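Local coordinates for Myo-inositol dehydrogenase (Corynebacterium glutamicum, PDB 3EUW), which probably oxidises myo-inositol with NAD+ as an inositol 2-dehydrogenase of the Gfo/Idh/MocA family, at residues Ile7-Ala12 / Val18-Ile23; Gly13-Val18 / Ala284-Glu289; Gly41-Ala46 / Ala51-Ser56; Gly68-Ser73 / Ala291-Gly296. One frame throughout, in Å; residues are numbered along the deposited sequence.

Interaction 1: Ile7-Ala12 / Val18-Ile23; sequences IALFGA and VHAANI. With NA (sodium ion), chain E.
The imidazole of H19 is the flat group at this contact, and H19 meets L9 through its CB, 4.2 Å from L9 CD1. The ring itself packs on V70 of strand 68-71. Its NE2 is hydrogen-bonded to E95 OE2. The two segments are the first strand and first helix of a Rossmann fold. Strand 7-10 and helix 18-23 run nearly antiparallel; their axes come within 9.7 Å, at 164°. No hydrogen bond links them, so the contact is held by aliphatic groups. L9 is central. Its CG stands opposite the backbone N (chi1 169°), which sends the two methyls to the helix. CD1 goes to H19, while CD2 lies 3.9 Å from A20 CB. Farther back along the strand, I7 and I23 meet at a slant. I7 CG2 is 3.9 Å from I23 CD1, the end of a side chain extended at chi2 (164°). L31 of strand 29-35 packs on both L9 and A20, so the next strand of the beta-alpha-beta unit adds to the same buried layer. The helix also touches a metal site. I23 turns its side chain to the strand but gives its carbonyl to a sodium ion, which A24, N26 and L29 also bind through their carbonyls. I23 O is 2.4 Å from the sodium, and a water is bound too.

Interaction 2: Gly13-Val18 / Ala284-Glu289; sequences GRIGHV and AAYKAE
The turn of helix that brings I15 and V18 to Y286 starts at G13, whose carbonyl O is gripped twice by H17. The backbone bond from H17 N to G13 O is 2.9 Å, the usual bond of a first helical turn. The second bond, from H17 ND1 to G13 O, is 2.8 Å and nearly straight (169°). The oxygen lies close to the imidazole plane, while ND1 sits well above the carbonyl plane, 52° out of it. This bond fixes the rotation of the ring. The guanidinium of R14 folds back over one face, with NH2 3.2 Å above the ring plane and over its centre. G13 is the N-cap of helix 14-25. With G11 and G16 it fits the GxGxxG pattern of Rossmann folds, consistent with a dinucleotide site at this turn. On another side, the helix packs against helix 283-299. Between these two segments the packing is apolar, with no hydrogen bond. I15 and V18 each cross Y286 at about a right angle and take different parts of it. I15 CD1 reaches the outer end, 3.8 Å from Y286 CE1 and equally near CZ and OH. It gets there because chi1 of -176° turns CG1 away from the backbone N. V18 CG1 sits at the root of the tyrosine, 4.0 Å from Y286 CB and close to CG and CD2. Both methyls approach the ring obliquely. Nearby, K287 NZ pairs with D283 in a salt bridge and hydrogen-bonds N22 OD1, a second tie between the two helices.

Interaction 3: Gly41-Ala46 / Ala51-Ser56; sequences GAQRLA and AEAVAS
The methyl of A53 is the apolar centre of this contact and lies against the face of helix 41-46 formed by A42, Q43 and A46. A53 CB is 3.8 Å from A46 CB and 4.1 Å from A42 CB. It also presses on the helix backbone, 3.5 Å from Q43 CA. Three alanines meet here. The segments belong to the second beta-alpha-beta unit of the Rossmann fold, made of strand 29-35, helix 39-47 and strand 52-54. Helix and strand run almost antiparallel at 168°, and their axes come within 7.1 Å. Q43, an exposed residue, flanks the centre. Its CG touches the methyl at 3.8 Å from A53 CB, and the chain beyond CG runs on extended. Toward the C-terminal end of the helix segment, A46 meets strand backbone as well as methyls. A46 CB is 3.2 Å from A51 O and 3.5 Å from E52 O. I34 of strand 29-35 also touches A46, and it pairs through its backbone with E52 and V54. Strand 52-54 is an outermost strand of the parallel sheet within this chain. E52 points away from the helix, and its OE2 forms a salt bridge with R63. S56, the N-cap just before helix 57-60, bonds D58 N through OG. The polar edge of the contact is a single backbone bond that closes the turn between the segments. A51 N donates to A46 O at 3.0 Å, bent to 135°, with the N 49° out of the carbonyl plane.

Interaction 4: Gly68-Ser73 / Ala291-Gly296; sequences GIVIGS and ATFAQG
Strand 68-71 and helix 291-296 run in roughly opposite directions at 148°, their axes coming within 10.2 Å, with G68 and A294 as the closest pair of CA atoms. One side chain bridges that gap. A chi1 of -179° swings the F293 ring to the far side of CB from the backbone N, and its outer end reaches the strand. F293 CZ lies 3.4 Å from I69 O, and F293 CE2 is 3.6 Å from the same oxygen. The approach is oblique to the ring. At G68 there is no side chain to stand between, and F293 CZ comes within 4.5 Å of G68 CA. Much of what the phenyl meets is strand backbone. V70 adds the apolar side-chain contact, with its CG2 4.2 Å from F293 CE2. I69 sends its own side chain away from the helix, to F10, A85 and other residues. F303 also meets the F293 ring, with the two planes at about 35°, and M120 of strand 119-121 touches it too. The phenyl is buried, as are G68, I69 and V70. Strand 68-71 lies inside the parallel sheet, between strands 5-10 and 92-94. Helix 283-299 comes after most strands of the mixed sheet and returns to pack on this parallel sheet, an arrangement in keeping with the two-domain Gfo/Idh/MocA fold.

From the N terminus, interaction 1 closes the first short loop, from strand 5-10 to helix 14-25. Interaction 2 starts within that loop, shares V18 with it and crosses it by reaching helix 283-299, more than 260 residues on. Interaction 3 closes another short loop, between helix 39-47 and strand 52-54, and lies wholly within the long span of interaction 2. Interaction 4 follows in series after interactions 1 and 3 but crosses interaction 2, ending farther along the same late helix. Interactions 1 and 3 thus build the Rossmann sheet and its helices locally. Interactions 2 and 4 bring helix 283-299 back to it. Neighbouring strands join interactions 1 and 4, where A8 N bonds G68 O.

Interaction 1: Ile7-Ala12 / Val18-Ile23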
loop_
_atom_site.group_PDB
_atom_site.type_symbol
_atom_site.label_atom_id
_atom_site.label_comp_id
_atom_site.label_asym_id
_atom_site.label_seq_id
_atom_site.Cartn_x
_atom_site.Cartn_y
_atom_site.Cartn_z
ATOM N N ILE A 7 7.447 -42.392 -4.482
ATOM C CA ILE A 7 8.596 -41.500 -4.408
ATOM C C ILE A 7 9.633 -41.849 -3.346
ATOM O O ILE A 7 9.292 -42.170 -2.209
ATOM C CB ILE A 7 8.145 -40.045 -4.126
ATOM C CG1 ILE A 7 7.066 -39.617 -5.125
ATOM C CG2 ILE A 7 9.347 -39.109 -4.179
ATOM C CD1 ILE A 7 7.517 -39.635 -6.565
ATOM N N ALA A 8 10.904 -41.770 -3.721
ATOM C CA ALA A 8 11.992 -42.012 -2.781
ATOM C C ALA A 8 12.611 -40.638 -2.470
ATOM O O ALA A 8 12.882 -39.858 -3.384
ATOM C CB ALA A 8 13.026 -42.927 -3.400
ATOM N N LEU A 9 12.830 -40.351 -1.189
ATOM C CA LEU A 9 13.397 -39.073 -0.768
ATOM C C LEU A 9 14.787 -39.182 -0.151
ATOM O O LEU A 9 15.023 -40.027 0.718
ATOM C CB LEU A 9 12.463 -38.397 0.240
ATOM C CG LEU A 9 13.022 -37.172 0.981
ATOM C CD1 LEU A 9 13.204 -36.022 -0.007
ATOM C CD2 LEU A 9 12.080 -36.766 2.120
ATOM N N PHE A 10 15.702 -38.324 -0.603
ATOM C CA PHE A 10 17.062 -38.292 -0.078
ATOM C C PHE A 10 17.264 -37.034 0.765
ATOM O O PHE A 10 17.093 -35.913 0.277
ATOM C CB PHE A 10 18.081 -38.316 -1.219
ATOM C CG PHE A 10 18.313 -39.678 -1.784
ATOM C CD1 PHE A 10 19.150 -40.570 -1.139
ATOM C CD2 PHE A 10 17.660 -40.089 -2.943
ATOM C CE1 PHE A 10 19.340 -41.855 -1.628
ATOM C CE2 PHE A 10 17.841 -41.378 -3.443
ATOM C CZ PHE A 10 18.682 -42.261 -2.783
ATOM N N GLY A 11 17.627 -37.229 2.029
ATOM C CA GLY A 11 17.842 -36.111 2.928
ATOM C C GLY A 11 16.689 -35.978 3.906
ATOM O O GLY A 11 15.533 -35.873 3.504
ATOM N N ALA A 12 16.992 -35.995 5.199
ATOM C CA ALA A 12 15.944 -35.873 6.199
ATOM C C ALA A 12 16.044 -34.501 6.843
ATOM O O ALA A 12 15.386 -34.220 7.843
ATOM C CB ALA A 12 16.079 -36.973 7.245
ATOM N N VAL A 18 10.118 -30.587 4.233
ATOM C CA VAL A 18 9.140 -29.908 3.392
ATOM C C VAL A 18 8.647 -30.832 2.277
ATOM O O VAL A 18 7.450 -30.989 2.074
ATOM C CB VAL A 18 9.741 -28.629 2.763
ATOM C CG1 VAL A 18 8.795 -28.063 1.720
ATOM C CG2 VAL A 18 10.000 -27.602 3.843
ATOM N N HIS A 19 9.570 -31.442 1.550
ATOM C CA HIS A 19 9.171 -32.345 0.477
ATOM C C HIS A 19 8.337 -33.517 1.010
ATOM O O HIS A 19 7.291 -33.848 0.450
ATOM C CB HIS A 19 10.400 -32.879 -0.252
ATOM C CG HIS A 19 11.111 -31.848 -1.066
ATOM N ND1 HIS A 19 10.481 -31.110 -2.043
ATOM C CD2 HIS A 19 12.406 -31.453 -1.074
ATOM C CE1 HIS A 19 11.356 -30.307 -2.621
ATOM N NE2 HIS A 19 12.533 -30.497 -2.052
ATOM N N ALA A 20 8.802 -34.133 2.094
ATOM C CA ALA A 20 8.088 -35.263 2.685
ATOM C C ALA A 20 6.662 -34.855 3.002
ATOM O O ALA A 20 5.716 -35.539 2.619
ATOM C CB ALA A 20 8.801 -35.746 3.971
ATOM N N ALA A 21 6.509 -33.732 3.698
ATOM C CA ALA A 21 5.179 -33.255 4.051
ATOM C C ALA A 21 4.349 -32.925 2.804
ATOM O O ALA A 21 3.134 -33.122 2.795
ATOM C CB ALA A 21 5.288 -32.034 4.952
ATOM N N ASN A 22 4.996 -32.421 1.755
ATOM C CA ASN A 22 4.267 -32.098 0.530
ATOM C C ASN A 22 3.857 -33.349 -0.236
ATOM O O ASN A 22 2.775 -33.395 -0.813
ATOM C CB ASN A 22 5.088 -31.170 -0.378
ATOM C CG ASN A 22 5.173 -29.755 0.173
ATOM O OD1 ASN A 22 4.318 -29.339 0.955
ATOM N ND2 ASN A 22 6.195 -29.009 -0.238
ATOM N N ILE A 23 4.720 -34.361 -0.238
ATOM C CA ILE A 23 4.410 -35.610 -0.924
ATOM C C ILE A 23 3.198 -36.256 -0.258
ATOM O O ILE A 23 2.285 -36.711 -0.937
ATOM C CB ILE A 23 5.611 -36.578 -0.889
ATOM C CG1 ILE A 23 6.747 -35.982 -1.721
ATOM C CG2 ILE A 23 5.203 -37.980 -1.426
ATOM C CD1 ILE A 23 8.099 -36.616 -1.464
HETATM NA NA NA E . 0.371 -38.195 -0.970
HETATM O O HOH W 1 0.160 -39.798 0.748
#

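Interaction 2: Gly13-Val18 / Ala284-Glu289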
loop_
_atom_site.group_PDB
_atom_site.type_symbol
_atom_site.label_atom_id
_atom_site.label_comp_id
_atom_site.label_asym_id
_atom_site.label_seq_id
_atom_site.Cartn_x
_atom_site.Cartn_y
_atom_site.Cartn_z
ATOM N N GLY A 13 16.869 -33.647 6.249
ATOM C CA GLY A 13 17.053 -32.306 6.764
ATOM C C GLY A 13 15.801 -31.458 6.656
ATOM O O GLY A 13 14.703 -31.976 6.451
ATOM N N ARG A 14 15.968 -30.145 6.779
ATOM C CA ARG A 14 14.844 -29.211 6.721
ATOM C C ARG A 14 14.101 -29.248 5.383
ATOM O O ARG A 14 12.872 -29.334 5.349
ATOM C CB ARG A 14 15.335 -27.788 7.005
ATOM C CG ARG A 14 14.229 -26.817 7.405
ATOM C CD ARG A 14 13.745 -27.036 8.849
ATOM N NE ARG A 14 13.744 -28.450 9.223
ATOM C CZ ARG A 14 12.955 -28.988 10.148
ATOM N NH1 ARG A 14 12.085 -28.230 10.805
ATOM N NH2 ARG A 14 13.041 -30.285 10.419
ATOM N N ILE A 15 14.840 -29.173 4.282
ATOM C CA ILE A 15 14.214 -29.215 2.973
ATOM C C ILE A 15 13.539 -30.583 2.816
ATOM O O ILE A 15 12.446 -30.690 2.251
ATOM C CB ILE A 15 15.255 -28.962 1.841
ATOM C CG1 ILE A 15 14.552 -28.905 0.489
ATOM C CG2 ILE A 15 16.306 -30.037 1.830
ATOM C CD1 ILE A 15 13.654 -27.698 0.329
ATOM N N GLY A 16 14.176 -31.619 3.353
ATOM C CA GLY A 16 13.613 -32.957 3.290
ATOM C C GLY A 16 12.259 -32.993 3.977
ATOM O O GLY A 16 11.322 -33.636 3.508
ATOM N N HIS A 17 12.144 -32.286 5.094
ATOM C CA HIS A 17 10.887 -32.251 5.823
ATOM C C HIS A 17 9.777 -31.622 4.999
ATOM O O HIS A 17 8.630 -32.064 5.058
ATOM C CB HIS A 17 11.046 -31.486 7.135
ATOM C CG HIS A 17 11.550 -32.328 8.266
ATOM N ND1 HIS A 17 12.845 -32.797 8.330
ATOM C CD2 HIS A 17 10.920 -32.799 9.369
ATOM C CE1 HIS A 17 12.991 -33.523 9.427
ATOM N NE2 HIS A 17 11.839 -33.539 10.072
ATOM N N VAL A 18 10.118 -30.587 4.233
ATOM C CA VAL A 18 9.140 -29.908 3.392
ATOM C C VAL A 18 8.647 -30.832 2.277
ATOM O O VAL A 18 7.450 -30.989 2.074
ATOM C CB VAL A 18 9.741 -28.629 2.763
ATOM C CG1 VAL A 18 8.795 -28.063 1.720
ATOM C CG2 VAL A 18 10.000 -27.602 3.843
ATOM N N ALA A 284 3.828 -22.330 -1.022
ATOM C CA ALA A 284 3.083 -22.647 -2.237
ATOM C C ALA A 284 3.997 -23.098 -3.376
ATOM O O ALA A 284 3.673 -24.039 -4.107
ATOM C CB ALA A 284 2.254 -21.436 -2.678
ATOM N N ALA A 285 5.138 -22.432 -3.527
ATOM C CA ALA A 285 6.075 -22.774 -4.596
ATOM C C ALA A 285 6.555 -24.224 -4.537
ATOM O O ALA A 285 6.610 -24.906 -5.563
ATOM C CB ALA A 285 7.280 -21.832 -4.562
ATOM N N TYR A 286 6.914 -24.696 -3.346
ATOM C CA TYR A 286 7.399 -26.060 -3.234
ATOM C C TYR A 286 6.332 -27.070 -3.588
ATOM O O TYR A 286 6.631 -28.107 -4.173
ATOM C CB TYR A 286 7.948 -26.340 -1.834
ATOM C CG TYR A 286 9.311 -25.736 -1.609
ATOM C CD1 TYR A 286 10.407 -26.151 -2.362
ATOM C CD2 TYR A 286 9.515 -24.760 -0.630
ATOM C CE1 TYR A 286 11.671 -25.620 -2.146
ATOM C CE2 TYR A 286 10.777 -24.224 -0.407
ATOM C CZ TYR A 286 11.849 -24.661 -1.167
ATOM O OH TYR A 286 13.106 -24.158 -0.938
ATOM N N LYS A 287 5.090 -26.766 -3.235
ATOM C CA LYS A 287 3.984 -27.658 -3.541
ATOM C C LYS A 287 3.725 -27.675 -5.045
ATOM O O LYS A 287 3.475 -28.735 -5.636
ATOM C CB LYS A 287 2.726 -27.213 -2.785
ATOM C CG LYS A 287 2.784 -27.491 -1.282
ATOM C CD LYS A 287 1.562 -26.947 -0.531
ATOM C CE LYS A 287 1.548 -27.413 0.926
ATOM N NZ LYS A 287 2.785 -27.032 1.660
ATOM N N ALA A 288 3.795 -26.498 -5.667
ATOM C CA ALA A 288 3.553 -26.401 -7.096
ATOM C C ALA A 288 4.687 -27.083 -7.843
ATOM O O ALA A 288 4.472 -27.713 -8.873
ATOM C CB ALA A 288 3.434 -24.945 -7.514
ATOM N N GLU A 289 5.898 -26.957 -7.315
ATOM C CA GLU A 289 7.047 -27.576 -7.943
ATOM C C GLU A 289 6.884 -29.100 -7.915
ATOM O O GLU A 289 7.169 -29.775 -8.900
ATOM C CB GLU A 289 8.331 -27.183 -7.214
ATOM C CG GLU A 289 9.611 -27.678 -7.878
ATOM C CD GLU A 289 10.857 -27.223 -7.135
ATOM O OE1 GLU A 289 11.074 -27.689 -5.995
ATOM O OE2 GLU A 289 11.616 -26.394 -7.678
#

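Interaction 3: Gly41-Ala46 / Ala51-Ser56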
loop_
_atom_site.group_PDB
_atom_site.type_symbol
_atom_site.label_atom_id
_atom_site.label_comp_id
_atom_site.label_asym_id
_atom_site.label_seq_id
_atom_site.Cartn_x
_atom_site.Cartn_y
_atom_site.Cartn_z
ATOM N N GLY A 41 17.308 -39.602 12.261
ATOM C CA GLY A 41 16.605 -38.499 11.633
ATOM C C GLY A 41 15.648 -38.995 10.568
ATOM O O GLY A 41 14.508 -38.534 10.478
ATOM N N ALA A 42 16.115 -39.948 9.766
ATOM C CA ALA A 42 15.308 -40.522 8.700
ATOM C C ALA A 42 14.137 -41.323 9.259
ATOM O O ALA A 42 13.010 -41.204 8.777
ATOM C CB ALA A 42 16.173 -41.408 7.818
ATOM N N GLN A 43 14.402 -42.135 10.279
ATOM C CA GLN A 43 13.359 -42.953 10.888
ATOM C C GLN A 43 12.263 -42.063 11.457
ATOM O O GLN A 43 11.079 -42.342 11.307
ATOM C CB GLN A 43 13.960 -43.831 11.993
ATOM C CG GLN A 43 15.075 -44.750 11.504
ATOM C CD GLN A 43 15.771 -45.513 12.622
ATOM O OE1 GLN A 43 16.208 -44.930 13.618
ATOM N NE2 GLN A 43 15.888 -46.823 12.453
ATOM N N ARG A 44 12.676 -40.974 12.092
ATOM C CA ARG A 44 11.754 -40.022 12.698
ATOM C C ARG A 44 10.785 -39.450 11.663
ATOM O O ARG A 44 9.574 -39.401 11.880
ATOM C CB ARG A 44 12.552 -38.882 13.332
ATOM C CG ARG A 44 11.809 -38.093 14.391
ATOM C CD ARG A 44 11.784 -38.846 15.709
ATOM N NE ARG A 44 13.117 -39.306 16.104
ATOM C CZ ARG A 44 14.187 -38.521 16.221
ATOM N NH1 ARG A 44 14.096 -37.220 15.971
ATOM N NH2 ARG A 44 15.355 -39.039 16.591
ATOM N N LEU A 45 11.331 -39.010 10.535
ATOM C CA LEU A 45 10.519 -38.432 9.473
ATOM C C LEU A 45 9.688 -39.495 8.753
ATOM O O LEU A 45 8.536 -39.258 8.396
ATOM C CB LEU A 45 11.419 -37.701 8.474
ATOM C CG LEU A 45 10.723 -36.957 7.330
ATOM C CD1 LEU A 45 9.781 -35.906 7.902
ATOM C CD2 LEU A 45 11.766 -36.310 6.428
ATOM N N ALA A 46 10.276 -40.671 8.559
ATOM C CA ALA A 46 9.597 -41.772 7.883
ATOM C C ALA A 46 8.314 -42.217 8.588
ATOM O O ALA A 46 7.263 -42.337 7.958
ATOM C CB ALA A 46 10.542 -42.957 7.744
ATOM N N ALA A 51 6.398 -44.524 6.108
ATOM C CA ALA A 51 7.380 -44.961 5.125
ATOM C C ALA A 51 8.577 -45.603 5.802
ATOM O O ALA A 51 8.746 -45.489 7.013
ATOM C CB ALA A 51 7.835 -43.781 4.281
ATOM N N GLU A 52 9.400 -46.284 5.011
ATOM C CA GLU A 52 10.596 -46.933 5.529
ATOM C C GLU A 52 11.727 -45.919 5.641
ATOM O O GLU A 52 11.674 -44.844 5.047
ATOM C CB GLU A 52 11.039 -48.070 4.605
ATOM C CG GLU A 52 10.208 -49.342 4.698
ATOM C CD GLU A 52 10.767 -50.460 3.826
ATOM O OE1 GLU A 52 11.944 -50.839 4.023
ATOM O OE2 GLU A 52 10.030 -50.957 2.943
ATOM N N ALA A 53 12.755 -46.272 6.403
ATOM C CA ALA A 53 13.903 -45.401 6.579
ATOM C C ALA A 53 15.173 -46.221 6.435
ATOM O O ALA A 53 15.330 -47.249 7.089
ATOM C CB ALA A 53 13.856 -44.741 7.953
ATOM N N VAL A 54 16.064 -45.772 5.560
ATOM C CA VAL A 54 17.336 -46.450 5.341
ATOM C C VAL A 54 18.433 -45.398 5.415
ATOM O O VAL A 54 18.162 -44.199 5.316
ATOM C CB VAL A 54 17.387 -47.138 3.964
ATOM C CG1 VAL A 54 16.233 -48.124 3.835
ATOM C CG2 VAL A 54 17.340 -46.091 2.851
ATOM N N ALA A 55 19.674 -45.838 5.570
ATOM C CA ALA A 55 20.776 -44.898 5.681
ATOM C C ALA A 55 21.591 -44.745 4.409
ATOM O O ALA A 55 22.311 -43.764 4.249
ATOM C CB ALA A 55 21.685 -45.315 6.831
ATOM N N SER A 56 21.469 -45.705 3.501
ATOM C CA SER A 56 22.237 -45.677 2.260
ATOM C C SER A 56 21.435 -45.649 0.968
ATOM O O SER A 56 20.322 -46.166 0.899
ATOM C CB SER A 56 23.170 -46.889 2.217
ATOM O OG SER A 56 23.656 -47.104 0.903
#

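Interaction 4: Gly68-Ser73 / Ala291-Gly296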
loop_
_atom_site.group_PDB
_atom_site.type_symbol
_atom_site.label_atom_id
_atom_site.label_comp_id
_atom_site.label_asym_id
_atom_site.label_seq_id
_atom_site.Cartn_x
_atom_site.Cartn_y
_atom_site.Cartn_z
ATOM N N GLY A 68 9.846 -42.064 -8.801
ATOM C CA GLY A 68 10.544 -40.796 -8.830
ATOM C C GLY A 68 11.345 -40.517 -7.580
ATOM O O GLY A 68 11.019 -40.990 -6.491
ATOM N N ILE A 69 12.399 -39.734 -7.748
ATOM C CA ILE A 69 13.270 -39.383 -6.638
ATOM C C ILE A 69 13.394 -37.877 -6.407
ATOM O O ILE A 69 13.395 -37.097 -7.352
ATOM C CB ILE A 69 14.657 -39.973 -6.880
ATOM C CG1 ILE A 69 14.609 -41.472 -6.594
ATOM C CG2 ILE A 69 15.702 -39.253 -6.063
ATOM C CD1 ILE A 69 15.892 -42.192 -6.912
ATOM N N VAL A 70 13.477 -37.490 -5.138
ATOM C CA VAL A 70 13.646 -36.097 -4.741
ATOM C C VAL A 70 14.974 -36.018 -3.990
ATOM O O VAL A 70 15.182 -36.722 -3.000
ATOM C CB VAL A 70 12.515 -35.628 -3.813
ATOM C CG1 VAL A 70 12.800 -34.211 -3.318
ATOM C CG2 VAL A 70 11.201 -35.660 -4.556
ATOM N N ILE A 71 15.875 -35.168 -4.467
ATOM C CA ILE A 71 17.185 -35.046 -3.843
ATOM C C ILE A 71 17.321 -33.797 -2.975
ATOM O O ILE A 71 17.587 -32.699 -3.475
ATOM C CB ILE A 71 18.289 -35.055 -4.917
ATOM C CG1 ILE A 71 18.192 -36.343 -5.736
ATOM C CG2 ILE A 71 19.663 -34.945 -4.266
ATOM C CD1 ILE A 71 19.189 -36.426 -6.872
ATOM N N GLY A 72 17.127 -33.980 -1.673
ATOM C CA GLY A 72 17.232 -32.879 -0.735
ATOM C C GLY A 72 18.407 -33.034 0.213
ATOM O O GLY A 72 18.410 -32.472 1.305
ATOM N N SER A 73 19.398 -33.811 -0.207
ATOM C CA SER A 73 20.590 -34.057 0.588
ATOM C C SER A 73 21.661 -33.039 0.183
ATOM O O SER A 73 21.449 -32.259 -0.741
ATOM C CB SER A 73 21.074 -35.492 0.348
ATOM O OG SER A 73 21.173 -35.772 -1.036
ATOM N N ALA A 291 4.071 -30.847 -7.756
ATOM C CA ALA A 291 2.990 -31.223 -8.660
ATOM C C ALA A 291 3.493 -31.294 -10.096
ATOM O O ALA A 291 3.137 -32.196 -10.843
ATOM C CB ALA A 291 1.844 -30.219 -8.557
ATOM N N THR A 292 4.321 -30.329 -10.477
ATOM C CA THR A 292 4.876 -30.292 -11.819
ATOM C C THR A 292 5.799 -31.481 -12.044
ATOM O O THR A 292 5.914 -31.990 -13.161
ATOM C CB THR A 292 5.631 -28.963 -12.046
ATOM O OG1 THR A 292 4.682 -27.898 -11.984
ATOM C CG2 THR A 292 6.312 -28.922 -13.398
ATOM N N PHE A 293 6.448 -31.926 -10.974
ATOM C CA PHE A 293 7.350 -33.066 -11.050
ATOM C C PHE A 293 6.523 -34.300 -11.329
ATOM O O PHE A 293 6.868 -35.111 -12.180
ATOM C CB PHE A 293 8.106 -33.236 -9.731
ATOM C CG PHE A 293 9.086 -34.374 -9.726
ATOM C CD1 PHE A 293 9.989 -34.542 -10.764
ATOM C CD2 PHE A 293 9.139 -35.252 -8.646
ATOM C CE1 PHE A 293 10.936 -35.557 -10.733
ATOM C CE2 PHE A 293 10.079 -36.272 -8.604
ATOM C CZ PHE A 293 10.981 -36.425 -9.650
ATOM N N ALA A 294 5.420 -34.433 -10.601
ATOM C CA ALA A 294 4.525 -35.565 -10.774
ATOM C C ALA A 294 3.987 -35.635 -12.210
ATOM O O ALA A 294 3.970 -36.703 -12.818
ATOM C CB ALA A 294 3.372 -35.472 -9.785
ATOM N N GLN A 295 3.553 -34.503 -12.754
ATOM C CA GLN A 295 3.011 -34.485 -14.109
ATOM C C GLN A 295 4.088 -34.840 -15.131
ATOM O O GLN A 295 3.797 -35.447 -16.155
ATOM C CB GLN A 295 2.407 -33.112 -14.423
ATOM C CG GLN A 295 1.668 -33.014 -15.755
ATOM C CD GLN A 295 0.515 -34.007 -15.877
ATOM O OE1 GLN A 295 -0.350 -34.094 -15.000
ATOM N NE2 GLN A 295 0.497 -34.758 -16.973
ATOM N N GLY A 296 5.329 -34.458 -14.850
ATOM C CA GLY A 296 6.422 -34.767 -15.756
ATOM C C GLY A 296 6.712 -36.261 -15.743
ATOM O O GLY A 296 7.101 -36.848 -16.759
#